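Local coordinates for DMATS type aromatic prenyltransferase (Micromonospora olivasterospora, PDB 6ZRY), which probably transfers a dimethylallyl group to the indole ring of tryptophan, as a 6-dimethylallyl tryptophan synthase with the ABBA-barrel fold, at residues E165-L170 with T196-D201; R177-H182 with Y262-G267; E289-V294 with F303-L308; R318-R321 with G325-A328. All coordinates share one frame; numbering follows the deposited sequence. Where two conformers were deposited one is given.

Contact 1. Residues E165-L170 with T196-D201; sequences EALHRL and TFFAVD
Ala-166 is the first residue of helix segment 165-170 to meet the ring of Phe-198 on strand segment 196-201, its CB lying 3.9 Å from Phe-198 CZ. A methyl group suits this place, because it lets the aromatic ring come up close to the helix backbone. One residue on, Leu-167 approaches obliquely and slides past the ring in the opposite direction; its CD2 stands 3.6 Å from Phe-198 CE2, with CG close behind. Leu-170, a turn further along, comes from the opposite direction and sets CD1 at the ring's edge, near its plane, 4.1 Å from Phe-198 CZ. A trans first torsion (chi1 -176°) sends the phenyl ring toward the helix, whose axis passes 11.6 Å from that of the strand at closest approach. Helix and strand run nearly parallel, at 18°. Phe-197, just before Phe-198, belongs instead to the tryptophan pocket, so successive strand residues serve the helical layer and the barrel interior of this ABBA fold. Val-210 of the adjacent strand 209-220 touches Leu-167, Leu-170 and Phe-198, while helix 117-120 contributes Phe-120, which meets both Ala-166 and the Phe-198 ring.

Contact 2. Residues R177-H182 with Y262-G267; sequences RALLDH and YTFTEG
In the ABBA barrel, helices form an outer layer around a closed antiparallel sheet, and here helix 174-182 rests on strand 258-265 through one leucine and two aromatic rings. With CG swung directly opposite its amide nitrogen (chi1 180°), Leu-179 points its side chain toward the strand. CD1 sits over one face of Tyr-262, offset toward the rim, and makes a CH-pi contact 3.7 Å from the centroid of the Tyr-262 ring and 18° off the ring normal. The closest ring atom is Tyr-262 CZ, 3.6 Å from Leu-179 CD1. The other methyl, CD2, touches both rings: it lies 3.9 Å from Tyr-262 CD1, on the rim, and meets Phe-264 at the edge of its ring, with 4.1 Å between Leu-179 CD2 and Phe-264 CZ. The leucine crosses both aromatic side chains at about a right angle.

Tyr-262 and Phe-264 are two apart on the strand, and the alternation of a beta strand turns both toward the helical layer. A branched leucine suits the place between them, since one methyl can lie on a flat face while the other meets an edge. All three residues are buried. Leu-214 of strand 209-220 touches both Leu-179 and Tyr-262, and the Tyr-262 ring packs edge-to-face with Tyr-274. Phe-264 also touches Ser-175 and Tyr-176, earlier on the same helix.

Contact 3. Residues E289-V294 with F303-L308; sequences EARDRV and FDTDGL
This is a helix-helix contact in the outer layer of the ABBA barrel, where helix 287-300 meets the first turn of helix 305-315, the next helix in the chain. Its apolar part is made by Val-294 and Leu-308, whose side chains cross obliquely, with Val-294 CG1 3.9 Å from Leu-308 CD1. The Leu-308 side chain leaves the backbone on the side away from its own N (chi1 169°), which carries both methyls across to the first helix; CD2 also lies 4.0 Å from Arg-291 O. Branched aliphatic residues suit this inner side, where both side chains also touch Val-343 of strand 341-346.

The more exposed side has Arg-291. Its chain bends at chi2 (-89°) and lays CG near Leu-308 CD2. The side chains of Arg-291 and Thr-305 cross at about a right angle, and Thr-305 CB lies oblique to the guanidinium, 4.1 Å from Arg-291 NH2. Arginine serves two needs here, having an aliphatic stem for the leucine and a charged end that is paired with acids outside the packing on Thr-305: NE forms a salt bridge with Asp-309 of the second helix, while NH1 bonds to the neighbouring Asp-292. Asp-304 is the N-cap of helix 305-315, and its OD1 accepts from Asp-306 N at 3.1 Å, met from above the carboxylate plane.

Contact 4. Residues R318-R321 with G325-A328; sequences RPLR and GLIA
Arg-318 and Leu-326 slide past each other in opposite directions where the loop after helix 305-315 turns back toward strand 327-333 of the barrel sheet. Leu-326 CB lies oblique to the guanidinium, 3.5 Å from Arg-318 NH2. Two features of the arginine chain put its charged end at the entrance of the strand: the first torsion (chi1 72°) sets CG between the backbone N and the carbonyl carbon, and from CG to NE the chain is extended. There NH2 forms salt bridges with Asp-287 and Glu-348. Asp-287 also accepts from the backbone N of Leu-326 and of Ile-327, so one carboxylate joins the arginine to the backbone where the strand starts. Arginine suits this position because its several N-H groups can serve acids and carbonyls together.

Leu-320 and Leu-326 meet at a slant. One branch of each does the touching, with 3.8 Å between Leu-320 CD2 and Leu-326 CD2. Ile-312 of helix 305-315 touches both leucines, so the loop is packed against the helix from which it emerges.

On its other terminal nitrogen, Arg-318 holds the loop's own backbone. NH1 donates to Pro-319 O at 3.1 Å and to Leu-320 O at 3.3 Å, and both acceptors lie in the guanidinium plane. The two carbonyls are used differently: the donor is tilted 23° from the carbonyl plane of Pro-319, but Arg-318 NH1 stands well above that of Leu-320 O.

Contacts 1 and 2 form one pair and contacts 3 and 4 another, the pairs lying 33 to 36 Å apart between centres. Contacts 1 and 2 have centres 11 Å apart and interlock along the chain: helices 159-170 and 174-182 come first, then strands 193-201 and 258-265 of the same sheet. They touch through Leu-167 CD1 and Phe-264 CD2, 3.9 Å apart. Contacts 3 and 4 follow in series, with centres 12 Å apart, and Ile-327 of contact 4 packs against Arg-291 and Val-294 of contact 3. Contacts 1 and 2 thus join helices to the barrel sheet around the bound tryptophan; contacts 3 and 4 join two helices and the loop leading into strand 327-333.

Contact 1. Residues E165-L170 with T196-D201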
loop_
_atom_site.group_PDB
_atom_site.type_symbol
_atom_site.label_atom_id
_atom_site.label_comp_id
_atom_site.label_asym_id
_atom_site.label_seq_id
_atom_site.Cartn_x
_atom_site.Cartn_y
_atom_site.Cartn_z
ATOM N N GLU A 165 12.082 3.317 -18.567
ATOM C CA GLU A 165 11.409 3.790 -19.802
ATOM C C GLU A 165 10.093 4.488 -19.437
ATOM O O GLU A 165 9.797 5.519 -20.047
ATOM C CB GLU A 165 11.213 2.654 -20.802
ATOM C CG GLU A 165 10.913 3.154 -22.202
ATOM C CD GLU A 165 11.666 4.411 -22.626
ATOM O OE1 GLU A 165 10.985 5.413 -22.876
ATOM O OE2 GLU A 165 12.948 4.388 -22.701
ATOM N N ALA A 166 9.334 3.961 -18.465
ATOM C CA ALA A 166 8.081 4.607 -18.010
ATOM C C ALA A 166 8.381 5.989 -17.414
ATOM O O ALA A 166 7.652 6.945 -17.747
ATOM C CB ALA A 166 7.358 3.721 -17.046
ATOM N N LEU A 167 9.405 6.120 -16.558
ATOM C CA LEU A 167 9.725 7.427 -15.944
ATOM C C LEU A 167 10.223 8.397 -17.021
ATOM O O LEU A 167 9.773 9.533 -17.010
ATOM C CB LEU A 167 10.746 7.249 -14.833
ATOM C CG LEU A 167 10.237 6.517 -13.608
ATOM C CD1 LEU A 167 11.352 6.390 -12.590
ATOM C CD2 LEU A 167 9.045 7.233 -13.013
ATOM N N HIS A 168 11.059 7.950 -17.960
ATOM C CA HIS A 168 11.528 8.807 -19.091
ATOM C C HIS A 168 10.323 9.364 -19.860
ATOM O O HIS A 168 10.268 10.586 -20.112
ATOM C CB HIS A 168 12.473 8.029 -20.015
ATOM C CG HIS A 168 12.892 8.830 -21.196
ATOM N ND1 HIS A 168 13.425 10.086 -21.068
ATOM C CD2 HIS A 168 12.807 8.587 -22.503
ATOM C CE1 HIS A 168 13.652 10.577 -22.257
ATOM N NE2 HIS A 168 13.285 9.686 -23.147
ATOM N N ARG A 169 9.360 8.522 -20.193
ATOM C CA ARG A 169 8.157 8.965 -20.934
ATOM C C ARG A 169 7.439 10.052 -20.152
ATOM O O ARG A 169 6.857 10.915 -20.768
ATOM C CB ARG A 169 7.180 7.834 -21.184
ATOM C CG ARG A 169 7.644 6.871 -22.252
ATOM C CD ARG A 169 6.531 6.590 -23.212
ATOM N NE ARG A 169 6.873 5.449 -24.032
ATOM C CZ ARG A 169 6.110 4.391 -24.212
ATOM N NH1 ARG A 169 4.908 4.314 -23.655
ATOM N NH2 ARG A 169 6.549 3.412 -24.984
ATOM N N LEU A 170 7.437 9.977 -18.832
ATOM C CA LEU A 170 6.643 10.919 -18.014
ATOM C C LEU A 170 7.402 12.225 -17.800
ATOM O O LEU A 170 6.801 13.142 -17.250
ATOM C CB LEU A 170 6.293 10.233 -16.701
ATOM C CG LEU A 170 5.269 9.110 -16.836
ATOM C CD1 LEU A 170 5.117 8.373 -15.511
ATOM C CD2 LEU A 170 3.922 9.661 -17.298
ATOM N N THR A 196 8.758 -3.093 -6.597
ATOM C CA THR A 196 7.534 -3.787 -6.146
ATOM C C THR A 196 6.290 -3.067 -6.658
ATOM O O THR A 196 5.355 -3.748 -7.070
ATOM C CB THR A 196 7.524 -3.935 -4.625
ATOM O OG1 THR A 196 8.700 -4.678 -4.290
ATOM C CG2 THR A 196 6.277 -4.649 -4.147
ATOM N N PHE A 197 6.231 -1.744 -6.553
ATOM C CA PHE A 197 5.078 -0.967 -7.046
ATOM C C PHE A 197 5.551 0.264 -7.797
ATOM O O PHE A 197 6.472 0.930 -7.339
ATOM C CB PHE A 197 4.157 -0.449 -5.927
ATOM C CG PHE A 197 3.541 -1.503 -5.037
ATOM C CD1 PHE A 197 2.701 -2.469 -5.559
ATOM C CD2 PHE A 197 3.764 -1.485 -3.673
ATOM C CE1 PHE A 197 2.093 -3.405 -4.733
ATOM C CE2 PHE A 197 3.167 -2.424 -2.841
ATOM C CZ PHE A 197 2.334 -3.390 -3.377
ATOM N N PHE A 198 4.865 0.562 -8.892
ATOM C CA PHE A 198 4.956 1.830 -9.625
ATOM C C PHE A 198 3.603 2.497 -9.495
ATOM O O PHE A 198 2.667 2.002 -10.136
ATOM C CB PHE A 198 5.359 1.520 -11.069
ATOM C CG PHE A 198 5.590 2.717 -11.950
ATOM C CD1 PHE A 198 4.520 3.417 -12.511
ATOM C CD2 PHE A 198 6.881 3.103 -12.287
ATOM C CE1 PHE A 198 4.744 4.513 -13.339
ATOM C CE2 PHE A 198 7.096 4.202 -13.102
ATOM C CZ PHE A 198 6.031 4.901 -13.627
ATOM N N ALA A 199 3.486 3.510 -8.651
ATOM C CA ALA A 199 2.195 4.081 -8.214
ATOM C C ALA A 199 2.059 5.490 -8.778
ATOM O O ALA A 199 2.993 6.244 -8.668
ATOM C CB ALA A 199 2.091 4.056 -6.717
ATOM N N VAL A 200 0.929 5.774 -9.428
ATOM C CA VAL A 200 0.595 7.124 -9.964
ATOM C C VAL A 200 -0.843 7.474 -9.606
ATOM O O VAL A 200 -1.674 6.543 -9.398
ATOM C CB VAL A 200 0.808 7.174 -11.485
ATOM C CG1 VAL A 200 2.270 6.941 -11.861
ATOM C CG2 VAL A 200 -0.097 6.197 -12.194
ATOM N N ASP A 201 -1.149 8.763 -9.542
ATOM C CA ASP A 201 -2.561 9.211 -9.445
ATOM C C ASP A 201 -3.258 8.771 -10.738
ATOM O O ASP A 201 -2.602 8.803 -11.836
ATOM C CB ASP A 201 -2.666 10.726 -9.259
ATOM C CG ASP A 201 -1.991 11.274 -8.008
ATOM O OD1 ASP A 201 -1.929 10.564 -7.010
ATOM O OD2 ASP A 201 -1.551 12.409 -8.053
#

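Contact 2. Residues R177-H182 with Y262-G267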
loop_
_atom_site.group_PDB
_atom_site.type_symbol
_atom_site.label_atom_id
_atom_site.label_comp_id
_atom_site.label_asym_id
_atom_site.label_seq_id
_atom_site.Cartn_x
_atom_site.Cartn_y
_atom_site.Cartn_z
ATOM N N ARG A 177 17.413 7.739 -11.577
ATOM C CA ARG A 177 18.834 7.451 -11.934
ATOM C C ARG A 177 19.678 7.568 -10.651
ATOM O O ARG A 177 20.509 6.696 -10.420
ATOM C CB ARG A 177 19.337 8.358 -13.070
ATOM C CG ARG A 177 19.152 7.763 -14.463
ATOM C CD ARG A 177 19.766 8.573 -15.598
ATOM N NE ARG A 177 18.881 9.657 -15.997
ATOM C CZ ARG A 177 19.011 10.946 -15.658
ATOM N NH1 ARG A 177 20.023 11.365 -14.910
ATOM N NH2 ARG A 177 18.117 11.820 -16.081
ATOM N N ALA A 178 19.406 8.585 -9.825
ATOM C CA ALA A 178 20.058 8.786 -8.507
ATOM C C ALA A 178 19.831 7.547 -7.629
ATOM O O ALA A 178 20.790 7.087 -6.986
ATOM C CB ALA A 178 19.543 10.038 -7.840
ATOM N N LEU A 179 18.613 6.984 -7.639
ATOM C CA LEU A 179 18.310 5.791 -6.826
ATOM C C LEU A 179 19.045 4.579 -7.405
ATOM O O LEU A 179 19.668 3.861 -6.631
ATOM C CB LEU A 179 16.793 5.588 -6.753
ATOM C CG LEU A 179 16.302 4.384 -5.938
ATOM C CD1 LEU A 179 16.560 4.563 -4.465
ATOM C CD2 LEU A 179 14.822 4.145 -6.170
ATOM N N LEU A 180 18.969 4.327 -8.705
ATOM C CA LEU A 180 19.620 3.112 -9.284
ATOM C C LEU A 180 21.143 3.207 -9.121
ATOM O O LEU A 180 21.760 2.204 -8.784
ATOM C CB LEU A 180 19.229 2.945 -10.756
ATOM C CG LEU A 180 17.873 2.290 -11.050
ATOM C CD1 LEU A 180 17.820 1.815 -12.500
ATOM C CD2 LEU A 180 17.562 1.129 -10.105
ATOM N N ASP A 181 21.738 4.370 -9.369
ATOM C CA ASP A 181 23.212 4.505 -9.390
ATOM C C ASP A 181 23.772 4.653 -7.973
ATOM O O ASP A 181 24.957 4.275 -7.778
ATOM C CB ASP A 181 23.648 5.664 -10.263
ATOM C CG ASP A 181 23.417 5.397 -11.750
ATOM O OD1 ASP A 181 23.141 4.229 -12.096
ATOM O OD2 ASP A 181 23.465 6.344 -12.508
ATOM N N HIS A 182 23.009 5.236 -7.039
ATOM C CA HIS A 182 23.542 5.613 -5.694
ATOM C C HIS A 182 22.657 5.136 -4.530
ATOM O O HIS A 182 23.080 5.384 -3.400
ATOM C CB HIS A 182 23.784 7.138 -5.632
ATOM C CG HIS A 182 24.795 7.557 -6.635
ATOM N ND1 HIS A 182 26.107 7.166 -6.552
ATOM C CD2 HIS A 182 24.659 8.255 -7.785
ATOM C CE1 HIS A 182 26.764 7.630 -7.632
ATOM N NE2 HIS A 182 25.885 8.304 -8.392
ATOM N N TYR A 262 9.742 5.984 -2.712
ATOM C CA TYR A 262 10.419 7.183 -3.217
ATOM C C TYR A 262 9.441 7.965 -4.051
ATOM O O TYR A 262 8.844 7.397 -4.956
ATOM C CB TYR A 262 11.644 6.750 -4.034
ATOM C CG TYR A 262 12.648 5.991 -3.216
ATOM C CD1 TYR A 262 12.544 4.615 -3.012
ATOM C CD2 TYR A 262 13.631 6.675 -2.536
ATOM C CE1 TYR A 262 13.442 3.935 -2.193
ATOM C CE2 TYR A 262 14.552 6.017 -1.742
ATOM C CZ TYR A 262 14.472 4.646 -1.577
ATOM O OH TYR A 262 15.403 4.044 -0.763
ATOM N N THR A 263 9.276 9.233 -3.770
ATOM C CA THR A 263 8.414 10.127 -4.544
ATOM C C THR A 263 9.275 10.894 -5.538
ATOM O O THR A 263 10.146 11.644 -5.093
ATOM C CB THR A 263 7.608 11.052 -3.638
ATOM O OG1 THR A 263 6.841 10.228 -2.771
ATOM C CG2 THR A 263 6.664 11.926 -4.415
ATOM N N PHE A 264 9.027 10.670 -6.825
ATOM C CA PHE A 264 9.708 11.315 -7.975
ATOM C C PHE A 264 8.806 12.414 -8.502
ATOM O O PHE A 264 7.595 12.160 -8.760
ATOM C CB PHE A 264 10.016 10.314 -9.085
ATOM C CG PHE A 264 10.829 9.126 -8.658
ATOM C CD1 PHE A 264 11.908 9.272 -7.794
ATOM C CD2 PHE A 264 10.532 7.854 -9.121
ATOM C CE1 PHE A 264 12.682 8.176 -7.424
ATOM C CE2 PHE A 264 11.303 6.764 -8.736
ATOM C CZ PHE A 264 12.366 6.929 -7.882
ATOM N N THR A 265 9.365 13.593 -8.669
ATOM C CA THR A 265 8.628 14.771 -9.152
ATOM C C THR A 265 9.419 15.458 -10.274
ATOM O O THR A 265 10.667 15.303 -10.320
ATOM C CB THR A 265 8.297 15.678 -7.963
ATOM O OG1 THR A 265 7.326 16.592 -8.460
ATOM C CG2 THR A 265 9.515 16.374 -7.386
ATOM N N GLU A 266 8.698 16.179 -11.138
ATOM C CA GLU A 266 9.263 16.936 -12.281
ATOM C C GLU A 266 10.291 17.963 -11.808
ATOM O O GLU A 266 10.033 18.661 -10.809
ATOM C CB GLU A 266 8.167 17.697 -12.993
ATOM C CG GLU A 266 7.352 16.855 -13.923
ATOM C CD GLU A 266 6.492 17.704 -14.838
ATOM O OE1 GLU A 266 5.341 17.354 -15.031
ATOM O OE2 GLU A 266 6.997 18.742 -15.331
ATOM N N GLY A 267 11.411 18.040 -12.512
ATOM C CA GLY A 267 12.423 19.087 -12.326
ATOM C C GLY A 267 13.355 18.831 -11.152
ATOM O O GLY A 267 14.247 19.662 -10.950
#

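Contact 3. Residues E289-V294 with F303-L308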
loop_
_atom_site.group_PDB
_atom_site.type_symbol
_atom_site.label_atom_id
_atom_site.label_comp_id
_atom_site.label_asym_id
_atom_site.label_seq_id
_atom_site.Cartn_x
_atom_site.Cartn_y
_atom_site.Cartn_z
ATOM N N GLU A 289 0.616 -6.361 21.241
ATOM C CA GLU A 289 2.007 -5.853 21.180
ATOM C C GLU A 289 2.153 -4.884 20.000
ATOM O O GLU A 289 2.784 -3.786 20.178
ATOM C CB GLU A 289 3.027 -6.964 21.080
ATOM C CG GLU A 289 4.432 -6.406 21.230
ATOM C CD GLU A 289 5.566 -7.397 21.184
ATOM O OE1 GLU A 289 5.392 -8.451 20.590
ATOM O OE2 GLU A 289 6.636 -7.087 21.790
ATOM N N ALA A 290 1.612 -5.220 18.827
ATOM C CA ALA A 290 1.731 -4.317 17.671
ATOM C C ALA A 290 1.025 -3.001 18.018
ATOM O O ALA A 290 1.554 -1.958 17.710
ATOM C CB ALA A 290 1.140 -4.926 16.373
ATOM N N ARG A 291 -0.155 -3.065 18.619
ATOM C CA ARG A 291 -0.934 -1.824 18.908
ATOM C C ARG A 291 -0.094 -0.953 19.862
ATOM O O ARG A 291 -0.054 0.249 19.676
ATOM C CB ARG A 291 -2.323 -2.140 19.478
ATOM C CG ARG A 291 -3.062 -0.892 19.951
ATOM C CD ARG A 291 -2.762 -0.558 21.406
ATOM N NE ARG A 291 -3.276 0.737 21.807
ATOM C CZ ARG A 291 -2.830 1.454 22.843
ATOM N NH1 ARG A 291 -1.829 1.020 23.585
ATOM N NH2 ARG A 291 -3.382 2.625 23.114
ATOM N N ASP A 292 0.526 -1.581 20.849
ATOM C CA ASP A 292 1.348 -0.877 21.878
ATOM C C ASP A 292 2.530 -0.175 21.213
ATOM O O ASP A 292 2.809 0.955 21.611
ATOM C CB ASP A 292 1.726 -1.826 23.010
ATOM C CG ASP A 292 0.522 -2.229 23.863
ATOM O OD1 ASP A 292 -0.561 -1.543 23.766
ATOM O OD2 ASP A 292 0.645 -3.193 24.606
ATOM N N ARG A 293 3.181 -0.794 20.228
ATOM C CA ARG A 293 4.327 -0.183 19.534
ATOM C C ARG A 293 3.851 0.988 18.703
ATOM O O ARG A 293 4.500 2.019 18.704
ATOM C CB ARG A 293 5.044 -1.197 18.657
ATOM C CG ARG A 293 5.659 -2.328 19.440
ATOM C CD ARG A 293 6.605 -3.112 18.595
ATOM N NE ARG A 293 7.145 -4.261 19.292
ATOM C CZ ARG A 293 7.776 -5.278 18.698
ATOM N NH1 ARG A 293 7.933 -5.315 17.381
ATOM N NH2 ARG A 293 8.169 -6.303 19.419
ATOM N N VAL A 294 2.770 0.812 17.970
ATOM C CA VAL A 294 2.251 1.863 17.085
ATOM C C VAL A 294 1.785 3.030 17.941
ATOM O O VAL A 294 2.078 4.135 17.599
ATOM C CB VAL A 294 1.136 1.334 16.175
ATOM C CG1 VAL A 294 0.502 2.468 15.382
ATOM C CG2 VAL A 294 1.662 0.242 15.248
ATOM N N PHE A 303 0.716 12.541 18.136
ATOM C CA PHE A 303 -0.597 12.090 17.605
ATOM C C PHE A 303 -1.427 11.558 18.783
ATOM O O PHE A 303 -0.863 11.391 19.900
ATOM C CB PHE A 303 -0.429 11.094 16.456
ATOM C CG PHE A 303 0.065 11.692 15.164
ATOM C CD1 PHE A 303 -0.696 12.620 14.473
ATOM C CD2 PHE A 303 1.291 11.322 14.627
ATOM C CE1 PHE A 303 -0.236 13.178 13.290
ATOM C CE2 PHE A 303 1.755 11.885 13.442
ATOM C CZ PHE A 303 0.988 12.814 12.777
ATOM N N ASP A 304 -2.737 11.401 18.557
ATOM C CA ASP A 304 -3.727 10.891 19.543
ATOM C C ASP A 304 -3.976 9.388 19.297
ATOM O O ASP A 304 -4.467 8.999 18.167
ATOM C CB ASP A 304 -5.037 11.688 19.469
ATOM C CG ASP A 304 -5.999 11.410 20.609
ATOM O OD1 ASP A 304 -5.676 10.555 21.462
ATOM O OD2 ASP A 304 -7.077 12.056 20.638
ATOM N N THR A 305 -3.718 8.570 20.315
ATOM C CA THR A 305 -3.892 7.098 20.255
ATOM C C THR A 305 -5.386 6.730 20.268
ATOM O O THR A 305 -5.687 5.586 19.987
ATOM C CB THR A 305 -3.144 6.377 21.381
ATOM O OG1 THR A 305 -3.734 6.737 22.621
ATOM C CG2 THR A 305 -1.664 6.690 21.400
ATOM N N ASP A 306 -6.271 7.679 20.586
ATOM C CA ASP A 306 -7.743 7.481 20.536
ATOM C C ASP A 306 -8.168 7.127 19.102
ATOM O O ASP A 306 -9.016 6.244 18.949
ATOM C CB ASP A 306 -8.489 8.712 21.053
ATOM C CG ASP A 306 -8.422 8.878 22.558
ATOM O OD1 ASP A 306 -7.960 7.923 23.255
ATOM O OD2 ASP A 306 -8.834 9.948 23.028
ATOM N N GLY A 307 -7.593 7.794 18.095
ATOM C CA GLY A 307 -7.914 7.540 16.681
ATOM C C GLY A 307 -7.522 6.131 16.281
ATOM O O GLY A 307 -8.325 5.450 15.607
ATOM N N LEU A 308 -6.330 5.721 16.690
ATOM C CA LEU A 308 -5.772 4.368 16.461
ATOM C C LEU A 308 -6.695 3.315 17.099
ATOM O O LEU A 308 -7.089 2.375 16.412
ATOM C CB LEU A 308 -4.379 4.293 17.076
ATOM C CG LEU A 308 -3.791 2.887 17.155
ATOM C CD1 LEU A 308 -3.419 2.392 15.785
ATOM C CD2 LEU A 308 -2.604 2.843 18.086
#

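Contact 4. Residues R318-R321 with G325-A328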
loop_
_atom_site.group_PDB
_atom_site.type_symbol
_atom_site.label_atom_id
_atom_site.label_comp_id
_atom_site.label_asym_id
_atom_site.label_seq_id
_atom_site.Cartn_x
_atom_site.Cartn_y
_atom_site.Cartn_z
ATOM N N ARG A 318 -12.357 -8.305 18.160
ATOM C CA ARG A 318 -11.658 -9.465 18.763
ATOM C C ARG A 318 -10.604 -8.964 19.747
ATOM O O ARG A 318 -10.124 -7.835 19.625
ATOM C CB ARG A 318 -10.989 -10.337 17.717
ATOM C CG ARG A 318 -9.749 -9.745 17.072
ATOM C CD ARG A 318 -8.996 -10.919 16.492
ATOM N NE ARG A 318 -7.939 -10.585 15.560
ATOM C CZ ARG A 318 -6.688 -10.303 15.922
ATOM N NH1 ARG A 318 -6.365 -10.213 17.207
ATOM N NH2 ARG A 318 -5.768 -10.093 14.983
ATOM N N PRO A 319 -10.255 -9.763 20.772
ATOM C CA PRO A 319 -9.151 -9.414 21.661
ATOM C C PRO A 319 -7.874 -9.304 20.826
ATOM O O PRO A 319 -7.675 -10.156 19.999
ATOM C CB PRO A 319 -9.071 -10.599 22.629
ATOM C CG PRO A 319 -10.492 -11.147 22.638
ATOM C CD PRO A 319 -10.932 -11.012 21.182
ATOM N N LEU A 320 -7.085 -8.270 21.024
ATOM C CA LEU A 320 -5.864 -8.066 20.200
ATOM C C LEU A 320 -4.861 -9.177 20.491
ATOM O O LEU A 320 -4.166 -9.604 19.552
ATOM C CB LEU A 320 -5.296 -6.685 20.475
ATOM C CG LEU A 320 -6.193 -5.542 20.046
ATOM C CD1 LEU A 320 -5.491 -4.240 20.225
ATOM C CD2 LEU A 320 -6.633 -5.706 18.602
ATOM N N ARG A 321 -4.820 -9.674 21.727
ATOM C CA ARG A 321 -3.939 -10.800 22.128
ATOM C C ARG A 321 -4.233 -12.083 21.356
ATOM O O ARG A 321 -3.367 -12.924 21.320
ATOM C CB ARG A 321 -4.112 -11.082 23.623
ATOM C CG ARG A 321 -3.350 -10.104 24.488
ATOM C CD ARG A 321 -1.843 -10.227 24.314
ATOM N NE ARG A 321 -1.111 -9.474 25.331
ATOM C CZ ARG A 321 0.170 -9.122 25.240
ATOM N NH1 ARG A 321 0.891 -9.455 24.182
ATOM N NH2 ARG A 321 0.728 -8.439 26.222
ATOM N N GLY A 325 -1.314 -9.848 12.919
ATOM C CA GLY A 325 -1.528 -9.485 11.503
ATOM C C GLY A 325 -2.731 -8.569 11.276
ATOM O O GLY A 325 -2.930 -8.173 10.126
ATOM N N LEU A 326 -3.536 -8.251 12.300
ATOM C CA LEU A 326 -4.539 -7.171 12.155
ATOM C C LEU A 326 -3.784 -5.905 11.785
ATOM O O LEU A 326 -4.115 -5.283 10.768
ATOM C CB LEU A 326 -5.347 -6.952 13.441
ATOM C CG LEU A 326 -6.194 -5.683 13.426
ATOM C CD1 LEU A 326 -7.273 -5.751 12.370
ATOM C CD2 LEU A 326 -6.782 -5.407 14.783
ATOM N N ILE A 327 -2.775 -5.551 12.578
ATOM C CA ILE A 327 -1.867 -4.431 12.237
ATOM C C ILE A 327 -0.787 -5.015 11.319
ATOM O O ILE A 327 0.148 -5.627 11.806
ATOM C CB ILE A 327 -1.311 -3.744 13.495
ATOM C CG1 ILE A 327 -2.442 -3.328 14.436
ATOM C CG2 ILE A 327 -0.437 -2.560 13.094
ATOM C CD1 ILE A 327 -1.980 -2.729 15.737
ATOM N N ALA A 328 -0.984 -4.882 10.015
ATOM C CA ALA A 328 -0.187 -5.587 9.006
ATOM C C ALA A 328 1.162 -4.875 8.797
ATOM O O ALA A 328 2.197 -5.551 8.604
ATOM C CB ALA A 328 -0.969 -5.642 7.712
#